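PDB 1G63: epidermin modifying enzyme EPID from Staphylococcus epidermidis, which catalyses the FMN-dependent oxidative decarboxylation of the C-terminal cysteine residue of the epidermin precursor peptide, forming a carbon-carbon double bond. Local coordinates for residues 111-116 against 166-171; 116-121 against 155-160. All blocks are in the same frame, centred on the assembly; numbering follows the deposited sequence.

Interaction 1 (111-116 against 166-171); sequences FIFPNM and ENVLNF. With FMN (flavin mononucleotide), chain N.
F111 and F113 of strand 110-114 meet V168 and F171 of helix 165-172. This is helix-on-sheet packing in a Rossmann-like fold, with the last helix of the modelled chain lying over one face of the parallel sheet. The strand and helix segments run roughly antiparallel, with their axes 10.4 Å apart. The contact is mainly apolar: three rings and one valine carry it. F111 and F113 have nearly the same first torsion, with CG beside the backbone N. They are two residues apart, and both rings therefore come out on the helix side. F171 instead has CG anti to its backbone N (chi1 -173°), and this extends its ring toward the strand. Its edge is turned toward the face of F113 in an offset T-shaped pair. The ring centroids are 5.5 Å apart and the planes stand at 69°. F111 CD2 meets F171 CD2 obliquely at 4.0 Å. This F171 CD2 also lies 3.8 Å from F113 CZ, so both strand rings meet F171 at the same atom. The rim of F111 also passes close to the helix backbone, with CE2 3.7 Å from F171 O. The far end of the F113 ring reaches V168, CZ lying 3.4 Å from CB, and the two side chains cross at about a right angle. Y141 adds a fourth ring, meeting both F113 and F171. I112 points away from the helix, against I87 of helix 84-91. Beyond the strand the chain turns to the flavin, where N115 O accepts a nearly straight hydrogen bond from FMN N3, 2.8 Å away.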
loop_
_atom_site.group_PDB
_atom_site.type_symbol
_atom_site.label_atom_id
_atom_site.label_comp_id
_atom_site.label_asym_id
_atom_site.label_seq_id
_atom_site.Cartn_x
_atom_site.Cartn_y
_atom_site.Cartn_z
ATOM N N PHE B 111 -1.868 38.879 13.848
ATOM C CA PHE B 111 -2.615 39.771 12.959
ATOM C C PHE B 111 -3.491 38.912 12.035
ATOM O O PHE B 111 -2.989 38.131 11.225
ATOM C CB PHE B 111 -1.666 40.624 12.111
ATOM C CG PHE B 111 -0.767 41.526 12.919
ATOM C CD1 PHE B 111 0.373 41.019 13.544
ATOM C CD2 PHE B 111 -1.068 42.880 13.060
ATOM C CE1 PHE B 111 1.201 41.842 14.295
ATOM C CE2 PHE B 111 -0.244 43.717 13.814
ATOM C CZ PHE B 111 0.895 43.194 14.433
ATOM N N ILE B 112 -4.803 39.066 12.156
ATOM C CA ILE B 112 -5.739 38.284 11.364
ATOM C C ILE B 112 -6.381 39.001 10.174
ATOM O O ILE B 112 -6.946 40.082 10.324
ATOM C CB ILE B 112 -6.859 37.739 12.275
ATOM C CG1 ILE B 112 -6.244 36.872 13.377
ATOM C CG2 ILE B 112 -7.879 36.965 11.449
ATOM C CD1 ILE B 112 -7.244 36.357 14.379
ATOM N N PHE B 113 -6.296 38.388 8.994
ATOM C CA PHE B 113 -6.899 38.953 7.781
ATOM C C PHE B 113 -8.006 38.026 7.272
ATOM O O PHE B 113 -7.772 37.138 6.458
ATOM C CB PHE B 113 -5.851 39.150 6.684
ATOM C CG PHE B 113 -4.796 40.147 7.032
ATOM C CD1 PHE B 113 -3.657 39.761 7.741
ATOM C CD2 PHE B 113 -4.945 41.484 6.675
ATOM C CE1 PHE B 113 -2.683 40.698 8.087
ATOM C CE2 PHE B 113 -3.978 42.424 7.016
ATOM C CZ PHE B 113 -2.845 42.031 7.722
ATOM N N PRO B 114 -9.235 38.232 7.749
ATOM C CA PRO B 114 -10.375 37.407 7.344
ATOM C C PRO B 114 -10.633 37.375 5.843
ATOM O O PRO B 114 -10.502 38.392 5.159
ATOM C CB PRO B 114 -11.548 38.041 8.092
ATOM C CG PRO B 114 -10.908 38.640 9.304
ATOM C CD PRO B 114 -9.646 39.245 8.737
ATOM N N ASN B 115 -10.988 36.195 5.340
ATOM C CA ASN B 115 -11.337 36.026 3.935
ATOM C C ASN B 115 -12.347 34.896 3.809
ATOM O O ASN B 115 -12.063 33.749 4.157
ATOM C CB ASN B 115 -10.127 35.716 3.066
ATOM C CG ASN B 115 -10.487 35.656 1.586
ATOM O OD1 ASN B 115 -10.524 34.584 0.985
ATOM N ND2 ASN B 115 -10.777 36.818 0.997
ATOM N N MET B 116 -13.528 35.234 3.307
ATOM C CA MET B 116 -14.599 34.271 3.154
ATOM C C MET B 116 -15.722 34.942 2.384
ATOM O O MET B 116 -15.708 36.155 2.190
ATOM C CB MET B 116 -15.120 33.861 4.532
ATOM C CG MET B 116 -15.659 35.045 5.338
ATOM S SD MET B 116 -16.020 34.689 7.069
ATOM C CE MET B 116 -14.371 34.862 7.800
ATOM N N GLU B 166 -0.227 46.911 0.547
ATOM C CA GLU B 166 -0.049 48.173 1.257
ATOM C C GLU B 166 -0.953 48.123 2.496
ATOM O O GLU B 166 -0.620 48.660 3.554
ATOM C CB GLU B 166 -0.456 49.335 0.347
ATOM C CG GLU B 166 -0.594 50.674 1.050
ATOM C CD GLU B 166 -1.705 51.537 0.447
ATOM O OE1 GLU B 166 -1.974 52.631 0.997
ATOM O OE2 GLU B 166 -2.312 51.124 -0.573
ATOM N N ASN B 167 -2.100 47.467 2.346
ATOM C CA ASN B 167 -3.060 47.313 3.430
ATOM C C ASN B 167 -2.498 46.470 4.588
ATOM O O ASN B 167 -2.602 46.869 5.749
ATOM C CB ASN B 167 -4.352 46.665 2.909
ATOM C CG ASN B 167 -5.193 47.611 2.047
ATOM O OD1 ASN B 167 -6.123 47.173 1.353
ATOM N ND2 ASN B 167 -4.884 48.903 2.096
ATOM N N VAL B 168 -1.898 45.319 4.291
ATOM C CA VAL B 168 -1.369 44.497 5.378
ATOM C C VAL B 168 -0.116 45.125 5.986
ATOM O O VAL B 168 0.187 44.907 7.155
ATOM C CB VAL B 168 -1.095 43.010 4.940
ATOM C CG1 VAL B 168 -2.082 42.593 3.879
ATOM C CG2 VAL B 168 0.308 42.828 4.469
ATOM N N LEU B 169 0.605 45.916 5.202
ATOM C CA LEU B 169 1.803 46.576 5.710
ATOM C C LEU B 169 1.401 47.626 6.740
ATOM O O LEU B 169 2.005 47.736 7.795
ATOM C CB LEU B 169 2.560 47.238 4.560
ATOM C CG LEU B 169 3.845 46.565 4.072
ATOM C CD1 LEU B 169 3.780 45.070 4.280
ATOM C CD2 LEU B 169 4.062 46.911 2.606
ATOM N N ASN B 170 0.355 48.385 6.428
ATOM C CA ASN B 170 -0.125 49.432 7.323
ATOM C C ASN B 170 -0.797 48.877 8.579
ATOM O O ASN B 170 -0.663 49.443 9.665
ATOM C CB ASN B 170 -1.122 50.339 6.589
ATOM C CG ASN B 170 -1.584 51.516 7.443
ATOM O OD1 ASN B 170 -0.811 52.441 7.718
ATOM N ND2 ASN B 170 -2.838 51.483 7.878
ATOM N N PHE B 171 -1.534 47.779 8.424
ATOM C CA PHE B 171 -2.238 47.164 9.542
ATOM C C PHE B 171 -1.259 46.501 10.493
ATOM O O PHE B 171 -1.478 46.468 11.697
ATOM C CB PHE B 171 -3.231 46.119 9.034
ATOM C CG PHE B 171 -4.120 45.557 10.105
ATOM C CD1 PHE B 171 -5.146 46.324 10.647
ATOM C CD2 PHE B 171 -3.929 44.266 10.576
ATOM C CE1 PHE B 171 -5.978 45.813 11.649
ATOM C CE2 PHE B 171 -4.758 43.740 11.585
ATOM C CZ PHE B 171 -5.784 44.519 12.121
HETATM N N1 FMN N . -13.568 29.038 4.185
HETATM C C2 FMN N . -13.294 30.346 4.488
HETATM O O2 FMN N . -13.312 30.790 5.599
HETATM N N3 FMN N . -12.970 31.248 3.420
HETATM C C4 FMN N . -12.912 30.918 2.110
HETATM O O4 FMN N . -12.651 31.782 1.258
HETATM C C4A FMN N . -13.234 29.524 1.781
HETATM N N5 FMN N . -13.161 29.085 0.530
HETATM C C5A FMN N . -13.293 27.750 0.274
HETATM C C6 FMN N . -13.109 27.245 -1.086
HETATM C C7 FMN N . -13.358 25.950 -1.438
HETATM C C7M FMN N . -13.140 25.457 -2.877
HETATM C C8 FMN N . -13.592 24.954 -0.373
HETATM C C8M FMN N . -13.738 23.484 -0.689
HETATM C C9 FMN N . -13.799 25.421 0.921
HETATM C C9A FMN N . -13.661 26.773 1.290
HETATM N N10 FMN N . -13.840 27.298 2.608
HETATM C C10 FMN N . -13.541 28.618 2.921
HETATM C "C1'" FMN N . -14.186 26.385 3.708
HETATM C "C2'" FMN N . -12.893 25.951 4.442
HETATM O "O2'" FMN N . -11.918 25.321 3.608
HETATM C "C3'" FMN N . -13.236 25.000 5.587
HETATM O "O3'" FMN N . -14.074 25.701 6.562
HETATM C "C4'" FMN N . -12.049 24.390 6.317
HETATM O "O4'" FMN N . -12.480 23.364 7.247
HETATM C "C5'" FMN N . -11.169 25.395 7.044
HETATM O "O5'" FMN N . -10.007 24.742 7.598
HETATM P P FMN N . -8.736 25.530 8.128
HETATM O O1P FMN N . -9.216 26.488 9.173
HETATM O O2P FMN N . -8.085 26.178 6.967
HETATM O O3P FMN N . -7.817 24.408 8.732
#

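Interaction 2 (116-121 against 155-160). With FMN (flavin mononucleotide), chain N.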
loop_
_atom_site.group_PDB
_atom_site.type_symbol
_atom_site.label_atom_id
_atom_site.label_comp_id
_atom_site.label_asym_id
_atom_site.label_seq_id
_atom_site.Cartn_x
_atom_site.Cartn_y
_atom_site.Cartn_z
ATOM N N MET B 116 -13.528 35.234 3.307
ATOM C CA MET B 116 -14.599 34.271 3.154
ATOM C C MET B 116 -15.722 34.942 2.384
ATOM O O MET B 116 -15.708 36.155 2.190
ATOM C CB MET B 116 -15.120 33.861 4.532
ATOM C CG MET B 116 -15.659 35.045 5.338
ATOM S SD MET B 116 -16.020 34.689 7.069
ATOM C CE MET B 116 -14.371 34.862 7.800
ATOM N N ASN B 117 -16.695 34.152 1.951
ATOM C CA ASN B 117 -17.829 34.693 1.235
ATOM C C ASN B 117 -18.596 35.586 2.198
ATOM O O ASN B 117 -18.616 35.334 3.402
ATOM C CB ASN B 117 -18.724 33.567 0.736
ATOM C CG ASN B 117 -19.902 34.074 -0.057
ATOM O OD1 ASN B 117 -20.908 34.508 0.507
ATOM N ND2 ASN B 117 -19.783 34.034 -1.372
ATOM N N ILE B 118 -19.219 36.631 1.663
ATOM C CA ILE B 118 -19.976 37.582 2.472
ATOM C C ILE B 118 -21.023 36.947 3.399
ATOM O O ILE B 118 -21.222 37.418 4.515
ATOM C CB ILE B 118 -20.661 38.641 1.567
ATOM C CG1 ILE B 118 -21.289 39.736 2.428
ATOM C CG2 ILE B 118 -21.698 37.978 0.684
ATOM C CD1 ILE B 118 -20.281 40.503 3.274
ATOM N N ARG B 119 -21.684 35.883 2.952
ATOM C CA ARG B 119 -22.695 35.240 3.784
ATOM C C ARG B 119 -22.107 34.595 5.036
ATOM O O ARG B 119 -22.741 34.590 6.085
ATOM C CB ARG B 119 -23.474 34.191 2.988
ATOM C CG ARG B 119 -24.424 33.368 3.863
ATOM C CD ARG B 119 -25.510 32.682 3.055
ATOM N NE ARG B 119 -26.438 33.630 2.468
ATOM C CZ ARG B 119 -27.259 33.385 1.454
ATOM N NH1 ARG B 119 -28.053 34.360 1.032
ATOM N NH2 ARG B 119 -27.286 32.196 0.856
ATOM N N MET B 120 -20.903 34.045 4.922
ATOM C CA MET B 120 -20.242 33.418 6.067
ATOM C C MET B 120 -19.858 34.506 7.063
ATOM O O MET B 120 -19.904 34.306 8.282
ATOM C CB MET B 120 -18.975 32.683 5.627
ATOM C CG MET B 120 -19.212 31.490 4.711
ATOM S SD MET B 120 -17.652 30.764 4.174
ATOM C CE MET B 120 -17.120 29.955 5.721
ATOM N N TRP B 121 -19.486 35.662 6.524
ATOM C CA TRP B 121 -19.080 36.803 7.324
ATOM C C TRP B 121 -20.195 37.292 8.247
ATOM O O TRP B 121 -19.922 37.856 9.301
ATOM C CB TRP B 121 -18.633 37.934 6.399
ATOM C CG TRP B 121 -18.142 39.154 7.111
ATOM C CD1 TRP B 121 -18.705 40.394 7.086
ATOM C CD2 TRP B 121 -16.975 39.259 7.937
ATOM N NE1 TRP B 121 -17.963 41.267 7.842
ATOM C CE2 TRP B 121 -16.896 40.598 8.377
ATOM C CE3 TRP B 121 -15.988 38.350 8.348
ATOM C CZ2 TRP B 121 -15.870 41.056 9.212
ATOM C CZ3 TRP B 121 -14.967 38.803 9.178
ATOM C CH2 TRP B 121 -14.918 40.149 9.602
ATOM N N ARG B 155 -26.993 39.714 -11.222
ATOM C CA ARG B 155 -26.920 40.807 -10.259
ATOM C C ARG B 155 -25.499 41.141 -9.798
ATOM O O ARG B 155 -24.570 40.349 -9.962
ATOM C CB ARG B 155 -27.766 40.467 -9.023
ATOM C CG ARG B 155 -29.270 40.372 -9.260
ATOM C CD ARG B 155 -29.883 41.742 -9.541
ATOM N NE ARG B 155 -31.346 41.715 -9.509
ATOM C CZ ARG B 155 -32.124 42.783 -9.678
ATOM N NH1 ARG B 155 -31.588 43.976 -9.895
ATOM N NH2 ARG B 155 -33.447 42.661 -9.626
ATOM N N TYR B 156 -25.352 42.339 -9.232
ATOM C CA TYR B 156 -24.088 42.812 -8.676
ATOM C C TYR B 156 -24.256 42.606 -7.179
ATOM O O TYR B 156 -25.338 42.843 -6.640
ATOM C CB TYR B 156 -23.878 44.306 -8.943
ATOM C CG TYR B 156 -23.152 44.626 -10.221
ATOM C CD1 TYR B 156 -23.813 44.603 -11.448
ATOM C CD2 TYR B 156 -21.793 44.946 -10.206
ATOM C CE1 TYR B 156 -23.138 44.891 -12.633
ATOM C CE2 TYR B 156 -21.107 45.233 -11.385
ATOM C CZ TYR B 156 -21.788 45.205 -12.595
ATOM O OH TYR B 156 -21.121 45.490 -13.765
ATOM N N LYS B 157 -23.199 42.175 -6.503
ATOM C CA LYS B 157 -23.291 41.942 -5.069
ATOM C C LYS B 157 -22.069 42.455 -4.326
ATOM O O LYS B 157 -20.986 42.582 -4.901
ATOM C CB LYS B 157 -23.462 40.438 -4.789
ATOM C CG LYS B 157 -23.698 40.095 -3.316
ATOM C CD LYS B 157 -23.738 38.590 -3.050
ATOM C CE LYS B 157 -22.374 37.932 -3.288
ATOM N NZ LYS B 157 -22.321 36.482 -2.901
ATOM N N ASN B 158 -22.260 42.763 -3.046
ATOM C CA ASN B 158 -21.166 43.215 -2.199
ATOM C C ASN B 158 -20.363 41.944 -1.925
ATOM O O ASN B 158 -20.941 40.889 -1.669
ATOM C CB ASN B 158 -21.700 43.781 -0.882
ATOM C CG ASN B 158 -20.633 44.511 -0.085
ATOM O OD1 ASN B 158 -20.748 44.666 1.130
ATOM N ND2 ASN B 158 -19.594 44.977 -0.771
ATOM N N ASN B 159 -19.041 42.042 -1.986
ATOM C CA ASN B 159 -18.177 40.890 -1.763
ATOM C C ASN B 159 -16.897 41.297 -1.035
ATOM O O ASN B 159 -16.355 42.369 -1.299
ATOM C CB ASN B 159 -17.818 40.256 -3.112
ATOM C CG ASN B 159 -18.945 39.392 -3.677
ATOM O OD1 ASN B 159 -19.235 39.429 -4.879
ATOM N ND2 ASN B 159 -19.570 38.594 -2.813
ATOM N N ILE B 160 -16.414 40.457 -0.117
ATOM C CA ILE B 160 -15.177 40.789 0.582
ATOM C C ILE B 160 -14.030 40.431 -0.372
ATOM O O ILE B 160 -14.149 39.519 -1.190
ATOM C CB ILE B 160 -15.028 40.030 1.963
ATOM C CG1 ILE B 160 -14.348 38.686 1.769
ATOM C CG2 ILE B 160 -16.384 39.846 2.642
ATOM C CD1 ILE B 160 -12.884 38.721 2.066
HETATM N N1 FMN N . -13.568 29.038 4.185
HETATM C C2 FMN N . -13.294 30.346 4.488
HETATM O O2 FMN N . -13.312 30.790 5.599
HETATM N N3 FMN N . -12.970 31.248 3.420
HETATM C C4 FMN N . -12.912 30.918 2.110
HETATM O O4 FMN N . -12.651 31.782 1.258
HETATM C C4A FMN N . -13.234 29.524 1.781
HETATM N N5 FMN N . -13.161 29.085 0.530
HETATM C C5A FMN N . -13.293 27.750 0.274
HETATM C C6 FMN N . -13.109 27.245 -1.086
HETATM C C7 FMN N . -13.358 25.950 -1.438
HETATM C C7M FMN N . -13.140 25.457 -2.877
HETATM C C8 FMN N . -13.592 24.954 -0.373
HETATM C C8M FMN N . -13.738 23.484 -0.689
HETATM C C9 FMN N . -13.799 25.421 0.921
HETATM C C9A FMN N . -13.661 26.773 1.290
HETATM N N10 FMN N . -13.840 27.298 2.608
HETATM C C10 FMN N . -13.541 28.618 2.921
HETATM C "C1'" FMN N . -14.186 26.385 3.708
HETATM C "C2'" FMN N . -12.893 25.951 4.442
HETATM O "O2'" FMN N . -11.918 25.321 3.608
HETATM C "C3'" FMN N . -13.236 25.000 5.587
HETATM O "O3'" FMN N . -14.074 25.701 6.562
HETATM C "C4'" FMN N . -12.049 24.390 6.317
HETATM O "O4'" FMN N . -12.480 23.364 7.247
HETATM C "C5'" FMN N . -11.169 25.395 7.044
HETATM O "O5'" FMN N . -10.007 24.742 7.598
HETATM P P FMN N . -8.736 25.530 8.128
HETATM O O1P FMN N . -9.216 26.488 9.173
HETATM O O2P FMN N . -8.085 26.178 6.967
HETATM O O3P FMN N . -7.817 24.408 8.732
HETATM O O HOH W 1 -17.858 37.563 -0.742
#
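K157 is the first residue of 155-160 to touch 116-121. Its chain leaves the strand extended and then bends at chi3 (67°), which brings CE and NZ against I118. K157 CE lies 4.0 Å from I118 CG2. The K157 and N117 side chains cross at about a right angle, with NZ 3.8 Å from N117 ND2, a packing contact. A long, weak ion pair links this ammonium group to E150. N158 takes part through its backbone, with its O 3.8 Å from I118 CG2. N159 turns its amide toward the 116-121 segment. Its ND2 donates to a water 2.9 Å away, and that water also accepts from I118 N and, at longer range, from I160 N. The water thus bridges the short helix to the strand backbone. The I160 side chain lies over the backbone of M116, and its CG2 meets I118 CD1 at 4.0 Å, the two isoleucines side by side and pointing opposite ways. Residues 114-121 are the PXMNXXMW motif of this flavoprotein family. N117 is the N-cap of the helix, and its OD1 accepts from R119 N at 2.9 Å, with the donor tilted 19° from the carbonyl plane. On the flavin side, M120 CE is 3.9 Å from FMN O2. M120 also packs on the active-site residue H67 of a second subunit. Strand 156-161 pairs antiparallel with 144-149, and this hairpin is probably part of the clamp over the peptide substrate. The short helix 118-121 sits between the hairpin and helix 124-134, where W121 packs on L126 and I130.

In the fold
The centres of the two interactions are about 17 Å apart, and M116 belongs to both. Apart from M116, both segments of interaction 2 lie in the chain between those of interaction 1. Strand 110-114 leads into helix 118-121, and strand 156-161 into helix 165-172. The contacts also touch directly, with P114 CB 3.7 Å from W121 CZ3. The centre of interaction 1 is about 8 Å from the chain centre and that of interaction 2 about 19 Å. In interaction 1 the pocket residues N115 and M116 follow the strand and do not touch the helix. M116 CA is 3.4 Å from FMN N3. Interaction 2 reaches the active-site H67 of a second subunit through M120.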